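Long-range contacts in DyP (PDB 3AFV), which is a dye-decolorizing peroxidase that carries heme b and probably uses peroxide to oxidise dyes and other substrates: residues Ser174-Thr179 against His326-Ser331; Gln22-Val27 against Val120-Ser125. All blocks are in the same frame, centred on the assembly; numbering follows the deposited sequence.

Interaction 1 of 2, residues Ser174-Thr179 against His326-Ser331. With HEM (protoporphyrin IX containing Fe), chain B.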
ATOM      1  N   SER A 174      10.829   1.450   0.035  1.00  7.15           N
ATOM      2  CA  SER A 174      10.984   1.341   1.488  1.00  6.31           C
ATOM      3  C   SER A 174       9.942   0.432   2.127  1.00  7.21           C
ATOM      4  O   SER A 174       8.738   0.740   2.137  1.00  7.09           O
ATOM      5  CB  SER A 174      10.952   2.720   2.145  1.00  6.38           C
ATOM      6  OG  SER A 174      11.250   2.574   3.527  1.00  6.14           O
ATOM      7  N   GLN A 175      10.420  -0.679   2.683  1.00  6.76           N
ATOM      8  CA  GLN A 175       9.590  -1.646   3.395  1.00  7.25           C
ATOM      9  C   GLN A 175      10.303  -1.999   4.687  1.00  6.99           C
ATOM     10  O   GLN A 175      11.533  -2.013   4.723  1.00  7.31           O
ATOM     11  CB  GLN A 175       9.434  -2.938   2.580  1.00  6.81           C
ATOM     12  CG  GLN A 175       8.953  -2.735   1.142  1.00  8.20           C
ATOM     13  CD  GLN A 175       7.433  -2.688   1.007  1.00  8.40           C
ATOM     14  OE1 GLN A 175       6.693  -2.550   1.988  1.00  7.53           O
ATOM     15  NE2 GLN A 175       6.963  -2.817  -0.222  1.00 10.60           N
ATOM     16  N   PRO A 176       9.555  -2.297   5.756  1.00  6.62           N
ATOM     17  CA  PRO A 176      10.217  -2.809   6.956  1.00  7.17           C
ATOM     18  C   PRO A 176      10.788  -4.205   6.713  1.00  8.01           C
ATOM     19  O   PRO A 176      10.333  -4.927   5.822  1.00  8.50           O
ATOM     20  CB  PRO A 176       9.082  -2.835   7.999  1.00  6.48           C
ATOM     21  CG  PRO A 176       7.843  -3.039   7.189  1.00  6.56           C
ATOM     22  CD  PRO A 176       8.081  -2.299   5.876  1.00  6.74           C
ATOM     23  N   SER A 177      11.789  -4.561   7.507  1.00  9.21           N
ATOM     24  CA  SER A 177      12.335  -5.907   7.488  1.00 10.34           C
ATOM     25  C   SER A 177      12.026  -6.510   8.849  1.00 10.33           C
ATOM     26  O   SER A 177      12.240  -5.849   9.869  1.00 11.01           O
ATOM     27  CB  SER A 177      13.837  -5.844   7.287  1.00 11.08           C
ATOM     28  OG  SER A 177      14.375  -7.153   7.154  1.00 15.72           O
ATOM     29  N   VAL A 178      11.482  -7.725   8.861  1.00 10.61           N
ATOM     30  CA  VAL A 178      11.180  -8.383  10.140  1.00 11.39           C
ATOM     31  C   VAL A 178      12.265  -9.380  10.511  1.00 11.41           C
ATOM     32  O   VAL A 178      12.829 -10.044   9.637  1.00 12.02           O
ATOM     33  CB  VAL A 178       9.777  -9.076  10.183  1.00 11.34           C
ATOM     34  CG1 VAL A 178       8.651  -8.059   9.915  1.00 12.09           C
ATOM     35  CG2 VAL A 178       9.705 -10.285   9.246  1.00 12.17           C
ATOM     36  N   THR A 179      12.541  -9.475  11.807  1.00 12.22           N
ATOM     37  CA  THR A 179      13.424 -10.521  12.307  1.00 12.66           C
ATOM     38  C   THR A 179      12.702 -11.873  12.272  1.00 13.16           C
ATOM     39  O   THR A 179      11.478 -11.949  12.099  1.00 12.19           O
ATOM     40  CB  THR A 179      13.943 -10.199  13.720  1.00 12.62           C
ATOM     41  OG1 THR A 179      12.849 -10.159  14.643  1.00 12.56           O
ATOM     42  CG2 THR A 179      14.674  -8.837  13.741  1.00 14.29           C
ATOM     43  N   HIS A 326       5.106   0.504  11.451  1.00  6.60           N
ATOM     44  CA  HIS A 326       5.587   0.045  10.151  1.00  6.94           C
ATOM     45  C   HIS A 326       4.615  -0.956   9.556  1.00  6.69           C
ATOM     46  O   HIS A 326       3.936  -1.673  10.277  1.00  7.25           O
ATOM     47  CB  HIS A 326       6.985  -0.580  10.261  1.00  6.74           C
ATOM     48  CG  HIS A 326       8.046   0.403  10.636  1.00  7.01           C
ATOM     49  ND1 HIS A 326       8.708   1.186   9.712  1.00  7.44           N
ATOM     50  CD2 HIS A 326       8.527   0.765  11.850  1.00  7.76           C
ATOM     51  CE1 HIS A 326       9.555   1.982  10.345  1.00  7.95           C
ATOM     52  NE2 HIS A 326       9.477   1.730  11.638  1.00  8.29           N
ATOM     53  N   ALA A 327       4.567  -1.019   8.234  1.00  5.93           N
ATOM     54  CA  ALA A 327       3.682  -1.969   7.559  1.00  6.01           C
ATOM     55  C   ALA A 327       4.270  -2.307   6.211  1.00  6.16           C
ATOM     56  O   ALA A 327       5.060  -1.536   5.672  1.00  6.02           O
ATOM     57  CB  ALA A 327       2.275  -1.381   7.403  1.00  6.30           C
ATOM     58  N   MET A 328       3.901  -3.476   5.688  1.00  6.31           N
ATOM     59  CA  MET A 328       4.322  -3.916   4.361  1.00  6.07           C
ATOM     60  C   MET A 328       3.335  -3.457   3.303  1.00  6.63           C
ATOM     61  O   MET A 328       2.127  -3.475   3.537  1.00  6.36           O
ATOM     62  CB  MET A 328       4.361  -5.448   4.293  1.00  6.70           C
ATOM     63  CG  MET A 328       5.350  -6.116   5.207  1.00  6.88           C
ATOM     64  SD  MET A 328       7.071  -5.802   4.719  1.00  8.74           S
ATOM     65  CE  MET A 328       7.873  -7.106   5.674  1.00 12.90           C
ATOM     66  N   ARG A 329       3.845  -3.112   2.119  1.00  5.80           N
ATOM     67  CA  ARG A 329       2.980  -2.744   1.005  1.00  6.66           C
ATOM     68  C   ARG A 329       3.203  -3.638  -0.203  1.00  6.23           C
ATOM     69  O   ARG A 329       4.348  -4.001  -0.526  1.00  7.70           O
ATOM     70  CB  ARG A 329       3.194  -1.280   0.614  1.00  6.06           C
ATOM     71  CG  ARG A 329       2.695  -0.281   1.649  1.00  6.60           C
ATOM     72  CD  ARG A 329       3.185   1.148   1.380  1.00  6.22           C
ATOM     73  NE  ARG A 329       4.652   1.174   1.303  1.00  5.54           N
ATOM     74  CZ  ARG A 329       5.363   1.568   0.249  1.00  7.19           C
ATOM     75  NH1 ARG A 329       4.782   2.069  -0.840  1.00  6.99           N
ATOM     76  NH2 ARG A 329       6.691   1.487   0.305  1.00  7.67           N
ATOM     77  N   SER A 330       2.107  -4.014  -0.862  1.00  5.87           N
ATOM     78  CA  SER A 330       2.199  -4.807  -2.092  1.00  6.47           C
ATOM     79  C   SER A 330       1.163  -4.311  -3.107  1.00  6.78           C
ATOM     80  O   SER A 330       0.282  -5.057  -3.561  1.00  7.78           O
ATOM     81  CB  SER A 330       1.992  -6.291  -1.771  1.00  6.21           C
ATOM     82  OG  SER A 330       2.425  -7.095  -2.864  1.00  8.36           O
ATOM     83  N   SER A 331       1.276  -3.036  -3.453  1.00  7.47           N
ATOM     84  CA  SER A 331       0.286  -2.394  -4.320  1.00  7.26           C
ATOM     85  C   SER A 331       0.656  -2.526  -5.774  1.00  7.55           C
ATOM     86  O   SER A 331       1.824  -2.770  -6.099  1.00  8.73           O
ATOM     87  CB  SER A 331       0.171  -0.911  -3.978  1.00  7.59           C
ATOM     88  OG  SER A 331      -0.051  -0.744  -2.579  1.00  7.00           O
TER
HETATM   89  CHA HEM B 501       5.804   5.240  -0.068  1.00  5.17           C
HETATM   90  CHB HEM B 501       2.925   6.353  -3.779  1.00  6.07           C
HETATM   91  CHC HEM B 501      -0.964   5.683  -0.956  1.00  4.67           C
HETATM   92  CHD HEM B 501       1.909   4.537   2.780  1.00  4.73           C
HETATM   93  C1A HEM B 501       5.374   5.651  -1.300  1.00  4.19           C
HETATM   94  C2A HEM B 501       6.209   6.055  -2.411  1.00  4.61           C
HETATM   95  C3A HEM B 501       5.405   6.344  -3.438  1.00  4.25           C
HETATM   96  C4A HEM B 501       4.045   6.138  -3.010  1.00  5.81           C
HETATM   97  CMA HEM B 501       5.772   6.858  -4.838  1.00  5.95           C
HETATM   98  CAA HEM B 501       7.748   6.154  -2.372  1.00  5.31           C
HETATM   99  CBA HEM B 501       8.418   4.799  -2.633  1.00  6.46           C
HETATM  100  CGA HEM B 501       8.728   4.054  -1.360  1.00 10.72           C
HETATM  101  O1A HEM B 501       9.251   4.693  -0.416  1.00 15.76           O
HETATM  102  O2A HEM B 501       8.472   2.849  -1.313  1.00 15.79           O
HETATM  103  C1B HEM B 501       1.612   6.275  -3.353  1.00  5.10           C
HETATM  104  C2B HEM B 501       0.427   6.519  -4.160  1.00  5.56           C
HETATM  105  C3B HEM B 501      -0.651   6.328  -3.380  1.00  4.82           C
HETATM  106  C4B HEM B 501      -0.183   5.955  -2.055  1.00  3.42           C
HETATM  107  CMB HEM B 501       0.433   6.942  -5.648  1.00  6.48           C
HETATM  108  CAB HEM B 501      -2.148   6.450  -3.747  1.00  6.36           C
HETATM  109  CBB HEM B 501      -2.575   6.246  -5.006  1.00  5.80           C
HETATM  110  C1C HEM B 501      -0.521   5.364   0.308  1.00  4.39           C
HETATM  111  C2C HEM B 501      -1.354   5.218   1.481  1.00  4.36           C
HETATM  112  C3C HEM B 501      -0.550   4.913   2.519  1.00  4.81           C
HETATM  113  C4C HEM B 501       0.805   4.849   2.033  1.00  4.96           C
HETATM  114  CMC HEM B 501      -2.893   5.348   1.459  1.00  5.72           C
HETATM  115  CAC HEM B 501      -0.942   4.632   3.981  1.00  5.08           C
HETATM  116  CBC HEM B 501      -1.946   5.308   4.578  1.00  5.54           C
HETATM  117  C1D HEM B 501       3.201   4.542   2.332  1.00  4.88           C
HETATM  118  C2D HEM B 501       4.332   4.100   3.104  1.00  5.91           C
HETATM  119  C3D HEM B 501       5.524   4.318   2.232  1.00  5.93           C
HETATM  120  C4D HEM B 501       5.024   4.871   0.996  1.00  4.89           C
HETATM  121  CMD HEM B 501       4.368   3.506   4.518  1.00  7.42           C
HETATM  122  CAD HEM B 501       6.970   4.003   2.640  1.00  7.23           C
HETATM  123  CBD HEM B 501       7.480   5.179   3.477  1.00  6.69           C
HETATM  124  CGD HEM B 501       8.856   4.927   4.022  1.00  6.41           C
HETATM  125  O1D HEM B 501       9.713   5.828   3.890  1.00  7.42           O
HETATM  126  O2D HEM B 501       9.110   3.835   4.584  1.00  6.19           O
HETATM  127  NA  HEM B 501       4.065   5.694  -1.712  1.00  4.66           N
HETATM  128  NB  HEM B 501       1.195   5.955  -2.058  1.00  4.73           N
HETATM  129  NC  HEM B 501       0.800   5.178   0.700  1.00  4.77           N
HETATM  130  ND  HEM B 501       3.631   4.970   1.082  1.00  4.42           N
HETATM  131 FE   HEM B 501       2.433   5.595  -0.467  1.00  5.14          FE
HETATM  132  O   HOH W   1       6.064  -0.221   3.460  1.00  6.17           O
HETATM  133  O   HOH W   2       2.370   3.625  -1.138  1.00 20.33           O
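P176, M328, Q175 and R329 carry most of this contact, which sets the heme-binding S174 beside the heme-binding R329. The side-chain amide of Q175 acts as a two-pronged clamp on the backbone of R329. OE1 of Q175 receives N of R329 at 2.9 Å on an in-plane lone pair, while NE2 of Q175 gives a more bent bond to O of R329 (2.9 Å), tilted from the amide plane. A twist at chi2 (-87°) folds the Q175 chain so that both prongs reach the strand. OE1 of Q175 and O of A327 also lie within hydrogen-bonding distance of a water that accepts from NE of R329. Further along, the P176 ring packs by CG on SD of M328 (3.8 Å) and by CB on CB of H326. A bend at chi2 (-69°) brings CE of M328 to 3.3 Å from O of P176.

The R329 guanidinium lies with one face over the heme, C3D centred beneath it, and NE2 of Q175 over the opposite face. NH2 of R329 donates to O of S174 (2.8 Å), close to the guanidinium plane, and to the heme propionate atom O2A (2.8 Å); NH1 of R329 reaches the water that is coordinated to the heme iron. A leucine in place of R329 would probably leave that propionate oxygen, O of S174 and the iron-bound water without this donor. D171 forms a salt bridge with NH1 of R329, while R315 and N313 bind the heme alongside. Strand 328-334 edges its sheet and pairs with strand 353-360, whereas 177-178 pairs with strand 191-192; the contact thus joins that small sheet to the large one beside the heme.

Interaction 2 of 2, residues Gln22-Val27 against Val120-Ser125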
ATOM      1  N   GLN A  22       4.122  -8.581 -12.516  1.00 12.24           N
ATOM      2  CA  GLN A  22       3.720  -7.529 -13.451  1.00 11.90           C
ATOM      3  C   GLN A  22       2.209  -7.361 -13.551  1.00 10.77           C
ATOM      4  O   GLN A  22       1.730  -6.282 -13.874  1.00 10.20           O
ATOM      5  CB  GLN A  22       4.294  -7.826 -14.839  1.00 12.31           C
ATOM      6  CG  GLN A  22       5.815  -7.731 -14.883  1.00 16.39           C
ATOM      7  CD  GLN A  22       6.294  -6.324 -15.161  1.00 22.27           C
ATOM      8  OE1 GLN A  22       5.983  -5.746 -16.207  1.00 25.34           O
ATOM      9  NE2 GLN A  22       7.054  -5.760 -14.226  1.00 25.54           N
ATOM     10  N   LYS A  23       1.462  -8.424 -13.277  1.00  9.70           N
ATOM     11  CA  LYS A  23       0.003  -8.388 -13.335  1.00  8.84           C
ATOM     12  C   LYS A  23      -0.541  -8.922 -12.025  1.00  8.87           C
ATOM     13  O   LYS A  23       0.055  -9.812 -11.414  1.00  8.81           O
ATOM     14  CB  LYS A  23      -0.542  -9.283 -14.461  1.00  9.38           C
ATOM     15  CG  LYS A  23       0.159  -9.152 -15.817  1.00  9.55           C
ATOM     16  CD  LYS A  23       0.013  -7.756 -16.408  1.00 11.11           C
ATOM     17  CE  LYS A  23       0.652  -7.736 -17.793  1.00 13.69           C
ATOM     18  NZ  LYS A  23       0.495  -6.418 -18.464  1.00 14.91           N
ATOM     19  N   GLU A  24      -1.668  -8.379 -11.593  1.00  8.06           N
ATOM     20  CA  GLU A  24      -2.309  -8.891 -10.396  1.00  8.46           C
ATOM     21  C   GLU A  24      -3.812  -8.702 -10.497  1.00  8.81           C
ATOM     22  O   GLU A  24      -4.281  -7.710 -11.040  1.00  9.98           O
ATOM     23  CB  GLU A  24      -1.741  -8.208  -9.149  1.00  8.77           C
ATOM     24  CG  GLU A  24      -2.209  -8.838  -7.849  1.00  9.52           C
ATOM     25  CD  GLU A  24      -1.625  -8.181  -6.620  1.00 10.71           C
ATOM     26  OE1 GLU A  24      -0.995  -7.109  -6.734  1.00 12.73           O
ATOM     27  OE2 GLU A  24      -1.818  -8.748  -5.525  1.00  9.04           O
ATOM     28  N   ARG A  25      -4.552  -9.686 -10.011  1.00  8.67           N
ATOM     29  CA  ARG A  25      -6.008  -9.621 -10.010  1.00  8.33           C
ATOM     30  C   ARG A  25      -6.509  -9.916  -8.617  1.00  7.72           C
ATOM     31  O   ARG A  25      -6.018 -10.844  -7.954  1.00  8.51           O
ATOM     32  CB  ARG A  25      -6.607 -10.642 -10.977  1.00  8.95           C
ATOM     33  CG  ARG A  25      -8.131 -10.619 -11.028  1.00  9.73           C
ATOM     34  CD  ARG A  25      -8.640 -11.419 -12.215  1.00 12.08           C
ATOM     35  NE  ARG A  25      -8.319 -10.736 -13.469  1.00 13.78           N
ATOM     36  CZ  ARG A  25      -7.952 -11.346 -14.594  1.00 15.23           C
ATOM     37  NH1 ARG A  25      -7.839 -12.666 -14.646  1.00 15.63           N
ATOM     38  NH2 ARG A  25      -7.691 -10.628 -15.682  1.00 17.24           N
ATOM     39  N   PHE A  26      -7.496  -9.127  -8.199  1.00  6.99           N
ATOM     40  CA  PHE A  26      -8.172  -9.296  -6.923  1.00  6.82           C
ATOM     41  C   PHE A  26      -9.598  -9.728  -7.211  1.00  7.44           C
ATOM     42  O   PHE A  26     -10.386  -8.962  -7.798  1.00  7.62           O
ATOM     43  CB  PHE A  26      -8.167  -7.968  -6.162  1.00  6.70           C
ATOM     44  CG  PHE A  26      -6.786  -7.440  -5.843  1.00  6.35           C
ATOM     45  CD1 PHE A  26      -6.226  -7.656  -4.592  1.00  8.05           C
ATOM     46  CD2 PHE A  26      -6.058  -6.726  -6.794  1.00  7.03           C
ATOM     47  CE1 PHE A  26      -4.954  -7.180  -4.287  1.00  8.71           C
ATOM     48  CE2 PHE A  26      -4.778  -6.258  -6.501  1.00  7.44           C
ATOM     49  CZ  PHE A  26      -4.238  -6.472  -5.243  1.00  8.27           C
ATOM     50  N   VAL A  27      -9.914 -10.970  -6.838  1.00  7.54           N
ATOM     51  CA  VAL A  27     -11.243 -11.515  -7.079  1.00  7.91           C
ATOM     52  C   VAL A  27     -12.006 -11.473  -5.766  1.00  7.53           C
ATOM     53  O   VAL A  27     -11.708 -12.229  -4.825  1.00  7.93           O
ATOM     54  CB  VAL A  27     -11.173 -12.960  -7.620  1.00  7.52           C
ATOM     55  CG1 VAL A  27     -12.569 -13.543  -7.746  1.00  9.17           C
ATOM     56  CG2 VAL A  27     -10.444 -13.003  -8.960  1.00  9.34           C
ATOM     57  N   VAL A 120     -11.169 -12.273  -0.613  1.00  6.78           N
ATOM     58  CA  VAL A 120     -10.470 -11.901  -1.836  1.00  6.17           C
ATOM     59  C   VAL A 120      -9.402 -12.959  -2.148  1.00  6.05           C
ATOM     60  O   VAL A 120      -8.632 -13.354  -1.264  1.00  6.39           O
ATOM     61  CB  VAL A 120      -9.861 -10.459  -1.745  1.00  6.80           C
ATOM     62  CG1 VAL A 120      -8.862 -10.316  -0.595  1.00  7.16           C
ATOM     63  CG2 VAL A 120      -9.265 -10.052  -3.085  1.00  7.07           C
ATOM     64  N   PHE A 121      -9.379 -13.422  -3.398  1.00  7.24           N
ATOM     65  CA  PHE A 121      -8.242 -14.159  -3.908  1.00  7.39           C
ATOM     66  C   PHE A 121      -7.373 -13.137  -4.626  1.00  7.90           C
ATOM     67  O   PHE A 121      -7.874 -12.363  -5.455  1.00  8.01           O
ATOM     68  CB  PHE A 121      -8.681 -15.190  -4.953  1.00  7.17           C
ATOM     69  CG  PHE A 121      -9.476 -16.341  -4.412  1.00  7.49           C
ATOM     70  CD1 PHE A 121      -8.845 -17.549  -4.097  1.00  7.07           C
ATOM     71  CD2 PHE A 121     -10.860 -16.260  -4.293  1.00  7.03           C
ATOM     72  CE1 PHE A 121      -9.582 -18.640  -3.622  1.00  7.75           C
ATOM     73  CE2 PHE A 121     -11.606 -17.345  -3.820  1.00  7.91           C
ATOM     74  CZ  PHE A 121     -10.967 -18.536  -3.482  1.00  8.83           C
ATOM     75  N   LEU A 122      -6.090 -13.105  -4.286  1.00  7.66           N
ATOM     76  CA  LEU A 122      -5.140 -12.289  -5.029  1.00  8.25           C
ATOM     77  C   LEU A 122      -4.259 -13.210  -5.855  1.00  8.07           C
ATOM     78  O   LEU A 122      -3.678 -14.176  -5.342  1.00  8.01           O
ATOM     79  CB  LEU A 122      -4.326 -11.336  -4.128  1.00  9.97           C
ATOM     80  CG  LEU A 122      -3.746 -11.751  -2.788  1.00 12.02           C
ATOM     81  CD1 LEU A 122      -2.611 -10.811  -2.485  1.00 14.71           C
ATOM     82  CD2 LEU A 122      -4.776 -11.709  -1.656  1.00 12.72           C
ATOM     83  N   ILE A 123      -4.230 -12.926  -7.155  1.00  7.04           N
ATOM     84  CA  ILE A 123      -3.502 -13.740  -8.124  1.00  7.91           C
ATOM     85  C   ILE A 123      -2.457 -12.846  -8.766  1.00  8.38           C
ATOM     86  O   ILE A 123      -2.792 -11.768  -9.271  1.00  9.14           O
ATOM     87  CB  ILE A 123      -4.440 -14.296  -9.216  1.00  7.64           C
ATOM     88  CG1 ILE A 123      -5.682 -14.984  -8.613  1.00  8.95           C
ATOM     89  CG2 ILE A 123      -3.671 -15.265 -10.157  1.00  8.45           C
ATOM     90  CD1 ILE A 123      -6.952 -14.104  -8.580  1.00 12.03           C
ATOM     91  N   GLY A 124      -1.196 -13.261  -8.699  1.00  8.21           N
ATOM     92  CA  GLY A 124      -0.116 -12.497  -9.302  1.00  8.86           C
ATOM     93  C   GLY A 124       0.588 -13.315 -10.359  1.00  8.84           C
ATOM     94  O   GLY A 124       0.858 -14.494 -10.160  1.00  9.25           O
ATOM     95  N   SER A 125       0.878 -12.684 -11.486  1.00  9.03           N
ATOM     96  CA  SER A 125       1.563 -13.380 -12.576  1.00  9.91           C
ATOM     97  C   SER A 125       2.217 -12.356 -13.478  1.00 10.46           C
ATOM     98  O   SER A 125       1.827 -11.204 -13.487  1.00 10.58           O
ATOM     99  CB  SER A 125       0.558 -14.204 -13.382  1.00  9.68           C
ATOM    100  OG  SER A 125       1.233 -15.055 -14.309  1.00 10.37           O
TER
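V27 and I123 meet on one face of an antiparallel strand pair, with CG2 of V27 at 3.7 Å from CD1 of I123. An unusual chi2 of 98° in I123 leans CD1 against CG2 of V27 and to 3.4 Å from O of R25. K23, R25, F121 and S125 share this face. The R25 side chain leads away from the pair, its guanidinium held by D132, T135 and S153, while F121 leans on helix 128-142 and meets the ring of F142.

E24, F26 and L122 occupy the other face. E24 is fully extended, CG anti to the backbone N (chi1 -171°), and runs alongside L122, its OE2 3.8 Å from CD1 of L122. The F26 ring takes CG2 of V120 at its edge, and its CD1 sits 4.2 Å from CB of L122; beyond, F26 touches the ring of F220. G124 has no side chain to set beside E24.

Backbone bonds join K23 with S125, R25 with I123 and V27 with F121 in both directions, such as N of V27 to O of F121 at 2.8 Å, and CA-H···O contacts fill the intervening pairs. The two strands are the central pair of a four-stranded antiparallel sheet, with helix 128-142 on the V27 and I123 face and strand 353-360 of the second sheet against the F26 and L122 face, as in the ferredoxin-like domains of DyP-type peroxidases.

In the fold
From the N terminus, strand 23-31 runs first, and interaction 2 closes a loop of 92 residues when strand 119-125 returns antiparallel beside it; this holds the first sheet together at its centre. After strand 146-155 completes that sheet, the chain reaches 174-179, and a second loop of 146 residues, including strand 216-225, ends at 326-331 in interaction 1. The loops follow one another in series, neither nesting nor crossing, the first in the N-terminal DyP domain, the second in the C-terminal one. Their centres are about 19 Å apart, yet O of S330 packs 4.0 Å from OE1 of E24, so the edge strand of the second sheet touches the first sheet there.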